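Local coordinates for uncharacterized protein A6V7T0 (Pseudomonas aeruginosa, PDB 3K12) that is of unknown function but belongs to the endoribonuclease L-PSP family of the YjgF-like clan and forms a three-chain assembly, at residues G25-P31 and R103-I109. Numbering follows the deposited sequence.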
ATOM      1  N   GLY D  25       1.772   5.126   8.601  1.00 12.67           N
ATOM      2  CA  GLY D  25       2.911   5.855   8.075  1.00 13.13           C
ATOM      3  C   GLY D  25       3.924   6.176   9.151  1.00 13.08           C
ATOM      4  O   GLY D  25       3.610   6.820  10.171  1.00 14.41           O
ATOM      5  N   GLN D  26       5.138   5.699   8.938  1.00 12.36           N
ATOM      6  CA  GLN D  26       6.235   5.902   9.889  1.00 13.03           C
ATOM      7  C   GLN D  26       7.265   6.849   9.319  1.00 13.04           C
ATOM      8  O   GLN D  26       7.805   6.610   8.225  1.00 13.11           O
ATOM      9  CB  GLN D  26       6.909   4.562  10.171  1.00 13.46           C
ATOM     10  CG  GLN D  26       6.040   3.575  10.954  1.00 13.87           C
ATOM     11  CD  GLN D  26       5.650   4.118  12.299  1.00 18.67           C
ATOM     12  OE1 GLN D  26       6.502   4.505  13.078  1.00 22.64           O
ATOM     13  NE2 GLN D  26       4.342   4.167  12.578  1.00 18.71           N
ATOM     14  N   VAL D  27       7.558   7.921  10.064  1.00 13.30           N
ATOM     15  CA  VAL D  27       8.586   8.902   9.676  1.00 15.03           C
ATOM     16  C   VAL D  27       9.546   9.103  10.857  1.00 15.96           C
ATOM     17  O   VAL D  27       9.251   8.673  11.966  1.00 15.99           O
ATOM     18  CB  VAL D  27       7.983  10.248   9.265  1.00 16.14           C
ATOM     19  CG1 VAL D  27       7.047  10.057   8.072  1.00 17.38           C
ATOM     20  CG2 VAL D  27       7.227  10.868  10.438  1.00 18.02           C
ATOM     21  N   ALA D  28      10.686   9.738  10.605  1.00 17.27           N
ATOM     22  CA  ALA D  28      11.698   9.904  11.653  1.00 19.22           C
ATOM     23  C   ALA D  28      11.234  10.921  12.687  1.00 20.64           C
ATOM     24  O   ALA D  28      10.838  12.023  12.331  1.00 21.21           O
ATOM     25  CB  ALA D  28      13.016  10.368  11.030  1.00 18.32           C
ATOM     26  N   ASP D  29      11.304  10.535  13.959  1.00 22.96           N
ATOM     27  CA  ASP D  29      11.050  11.461  15.076  1.00 25.67           C
ATOM     28  C   ASP D  29      11.955  12.696  15.010  1.00 25.98           C
ATOM     29  O   ASP D  29      11.525  13.811  15.325  1.00 26.42           O
ATOM     30  CB  ASP D  29      11.288  10.755  16.403  1.00 26.23           C
ATOM     31  CG  ASP D  29      10.067  10.004  16.897  1.00 31.08           C
ATOM     32  OD1 ASP D  29       8.960  10.206  16.344  1.00 34.64           O
ATOM     33  OD2 ASP D  29      10.214   9.208  17.858  1.00 36.41           O
ATOM     34  N   ASP D  30      13.202  12.496  14.607  1.00 26.76           N
ATOM     35  CA  ASP D  30      14.118  13.615  14.419  1.00 27.08           C
ATOM     36  C   ASP D  30      14.540  13.662  12.959  1.00 26.13           C
ATOM     37  O   ASP D  30      15.480  12.976  12.587  1.00 24.93           O
ATOM     38  CB  ASP D  30      15.347  13.483  15.329  1.00 28.09           C
ATOM     39  CG  ASP D  30      16.434  14.510  14.999  1.00 29.52           C
ATOM     40  OD1 ASP D  30      16.169  15.458  14.227  1.00 29.95           O
ATOM     41  OD2 ASP D  30      17.560  14.340  15.513  1.00 34.17           O
ATOM     42  N   PRO D  31      13.853  14.478  12.141  1.00 26.83           N
ATOM     43  CA  PRO D  31      14.142  14.493  10.708  1.00 27.16           C
ATOM     44  C   PRO D  31      15.246  15.453  10.252  1.00 28.16           C
ATOM     45  O   PRO D  31      15.270  15.837   9.084  1.00 28.51           O
ATOM     46  CB  PRO D  31      12.802  14.902  10.093  1.00 27.50           C
ATOM     47  CG  PRO D  31      12.179  15.789  11.123  1.00 27.49           C
ATOM     48  CD  PRO D  31      12.739  15.390  12.473  1.00 26.70           C
ATOM     49  N   ARG D 103      11.029  17.992   5.664  1.00 20.84           N
ATOM     50  CA  ARG D 103      12.208  17.467   6.342  1.00 20.78           C
ATOM     51  C   ARG D 103      12.294  15.936   6.279  1.00 19.95           C
ATOM     52  O   ARG D 103      13.362  15.379   6.465  1.00 20.88           O
ATOM     53  CB  ARG D 103      12.257  17.881   7.818  1.00 21.17           C
ATOM     54  CG  ARG D 103      12.466  19.378   8.083  1.00 22.87           C
ATOM     55  CD  ARG D 103      12.283  19.700   9.590  1.00 25.09           C
ATOM     56  NE  ARG D 103      10.976  19.257  10.088  1.00 26.77           N
ATOM     57  CZ  ARG D 103      10.665  19.028  11.362  1.00 27.18           C
ATOM     58  NH1 ARG D 103      11.562  19.196  12.334  1.00 27.43           N
ATOM     59  NH2 ARG D 103       9.440  18.615  11.666  1.00 27.01           N
ATOM     60  N   TRP D 104      11.162  15.264   6.044  1.00 19.44           N
ATOM     61  CA  TRP D 104      11.132  13.809   6.011  1.00 18.90           C
ATOM     62  C   TRP D 104      11.757  13.302   4.723  1.00 18.26           C
ATOM     63  O   TRP D 104      11.357  13.735   3.643  1.00 19.92           O
ATOM     64  CB  TRP D 104       9.680  13.340   6.034  1.00 18.47           C
ATOM     65  CG  TRP D 104       8.949  13.686   7.306  1.00 18.41           C
ATOM     66  CD1 TRP D 104       9.496  14.036   8.517  1.00 19.86           C
ATOM     67  CD2 TRP D 104       7.536  13.692   7.486  1.00 19.55           C
ATOM     68  NE1 TRP D 104       8.495  14.265   9.439  1.00 19.35           N
ATOM     69  CE2 TRP D 104       7.282  14.057   8.829  1.00 18.65           C
ATOM     70  CE3 TRP D 104       6.453  13.417   6.646  1.00 19.35           C
ATOM     71  CZ2 TRP D 104       5.986  14.156   9.342  1.00 20.71           C
ATOM     72  CZ3 TRP D 104       5.157  13.525   7.162  1.00 19.19           C
ATOM     73  CH2 TRP D 104       4.943  13.898   8.486  1.00 19.80           C
ATOM     74  N   ARG D 105      12.718  12.387   4.830  1.00 17.73           N
ATOM     75  CA  ARG D 105      13.390  11.877   3.638  1.00 17.22           C
ATOM     76  C   ARG D 105      12.737  10.572   3.203  1.00 16.80           C
ATOM     77  O   ARG D 105      12.932  10.137   2.063  1.00 17.01           O
ATOM     78  CB  ARG D 105      14.894  11.647   3.897  1.00 17.68           C
ATOM     79  CG  ARG D 105      15.673  12.953   4.097  1.00 19.05           C
ATOM     80  CD  ARG D 105      17.151  12.712   4.390  1.00 20.58           C
ATOM     81  NE  ARG D 105      17.824  14.016   4.473  1.00 22.83           N
ATOM     82  CZ  ARG D 105      18.245  14.732   3.433  1.00 24.24           C
ATOM     83  NH1 ARG D 105      18.144  14.281   2.188  1.00 25.45           N
ATOM     84  NH2 ARG D 105      18.799  15.926   3.641  1.00 26.30           N
ATOM     85  N   VAL D 106      11.955   9.965   4.094  1.00 15.85           N
ATOM     86  CA  VAL D 106      11.360   8.669   3.793  1.00 15.58           C
ATOM     87  C   VAL D 106      10.196   8.409   4.745  1.00 15.20           C
ATOM     88  O   VAL D 106      10.160   8.895   5.879  1.00 14.33           O
ATOM     89  CB  VAL D 106      12.411   7.515   3.869  1.00 15.38           C
ATOM     90  CG1 VAL D 106      12.986   7.348   5.278  1.00 16.32           C
ATOM     91  CG2 VAL D 106      11.831   6.198   3.315  1.00 18.11           C
ATOM     92  N   GLU D 107       9.228   7.641   4.259  1.00 14.50           N
ATOM     93  CA  GLU D 107       8.100   7.219   5.056  1.00 14.25           C
ATOM     94  C   GLU D 107       7.806   5.777   4.694  1.00 13.54           C
ATOM     95  O   GLU D 107       7.872   5.419   3.514  1.00 14.62           O
ATOM     96  CB  GLU D 107       6.891   8.103   4.773  1.00 14.86           C
ATOM     97  CG  GLU D 107       5.637   7.694   5.572  1.00 16.30           C
ATOM     98  CD  GLU D 107       4.524   8.752   5.580  1.00 19.93           C
ATOM     99  OE1 GLU D 107       3.424   8.448   6.133  1.00 21.73           O
ATOM    100  OE2 GLU D 107       4.729   9.873   5.077  1.00 20.98           O
HETATM  101  N   MSE D 108       7.516   4.949   5.692  1.00 12.09           N
HETATM  102  CA  MSE D 108       7.231   3.519   5.466  1.00 12.26           C
HETATM  103  C   MSE D 108       5.867   3.163   6.013  1.00 12.58           C
HETATM  104  O   MSE D 108       5.429   3.707   7.051  1.00 13.63           O
HETATM  105  CB  MSE D 108       8.249   2.663   6.171  1.00 12.68           C
HETATM  106  CG  MSE D 108       9.607   2.778   5.490  1.00 14.65           C
HETATM  107 SE   MSE D 108      10.876   1.534   6.248  1.00 20.46          SE
HETATM  108  CE  MSE D 108      12.485   2.137   5.361  1.00 21.36           C
ATOM    109  N   ILE D 109       5.219   2.209   5.347  1.00 11.34           N
ATOM    110  CA  ILE D 109       3.894   1.700   5.737  1.00 11.32           C
ATOM    111  C   ILE D 109       3.983   0.183   5.755  1.00 10.86           C
ATOM    112  O   ILE D 109       4.488  -0.421   4.792  1.00 11.19           O
ATOM    113  CB  ILE D 109       2.796   2.116   4.715  1.00 11.00           C
ATOM    114  CG1 ILE D 109       2.922   3.590   4.347  1.00 13.72           C
ATOM    115  CG2 ILE D 109       1.405   1.801   5.299  1.00 13.21           C
ATOM    116  CD1 ILE D 109       2.145   3.986   3.047  1.00 16.10           C
TER
HETATM  117  O   HOH W   1      11.275  10.474   7.935  1.00 18.60           O
HETATM  118  O   HOH W   2       8.989  14.159  12.374  1.00 25.59           O
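Val27 meets Trp104 because its chi1 of -60° sets CG1 anti to its own carbonyl carbon, and both methyls then lie over one face of the indole. Val27 CG1 sits 3.8 Å from the centroid of the Trp104 six-membered ring, a CH-pi contact. Val27 CG2 comes within 3.6 Å of Trp104 CE2. Pro31 CB meets the same ring at its edge, in plane, near CD1. A bend at chi3 (-56°) folds the Arg103 chain so that Pro31 CG lies over the centre of one guanidinium face, 3.6 Å from Arg103 CZ. Asp101 holds Arg103 NH2 in a salt bridge.

The backbones pair at Gln26 and Met108, a selenomethionine. Gln26 N donates to Met108 O at 2.8 Å, and Met108 N returns a bond to Gln26 O at 3.0 Å. Past Val27 water bridges the two chains. One water links Ala28 N to Val106 O; another links Ala28 O to Trp104 NE1. Glu107 extends beside Gly25, and its OE1 is hydrogen-bonded to a glycerol, probably from the crystallisation liquor.

Strand 106-113 lies between strand 20-26, paired through Gln26, and strand 60-67, where Glu107 bonds Leu66. Helix 35-52 packs on Gln26 and Val106, while Ala93 of the second subunit packs against Glu107 and Ile109.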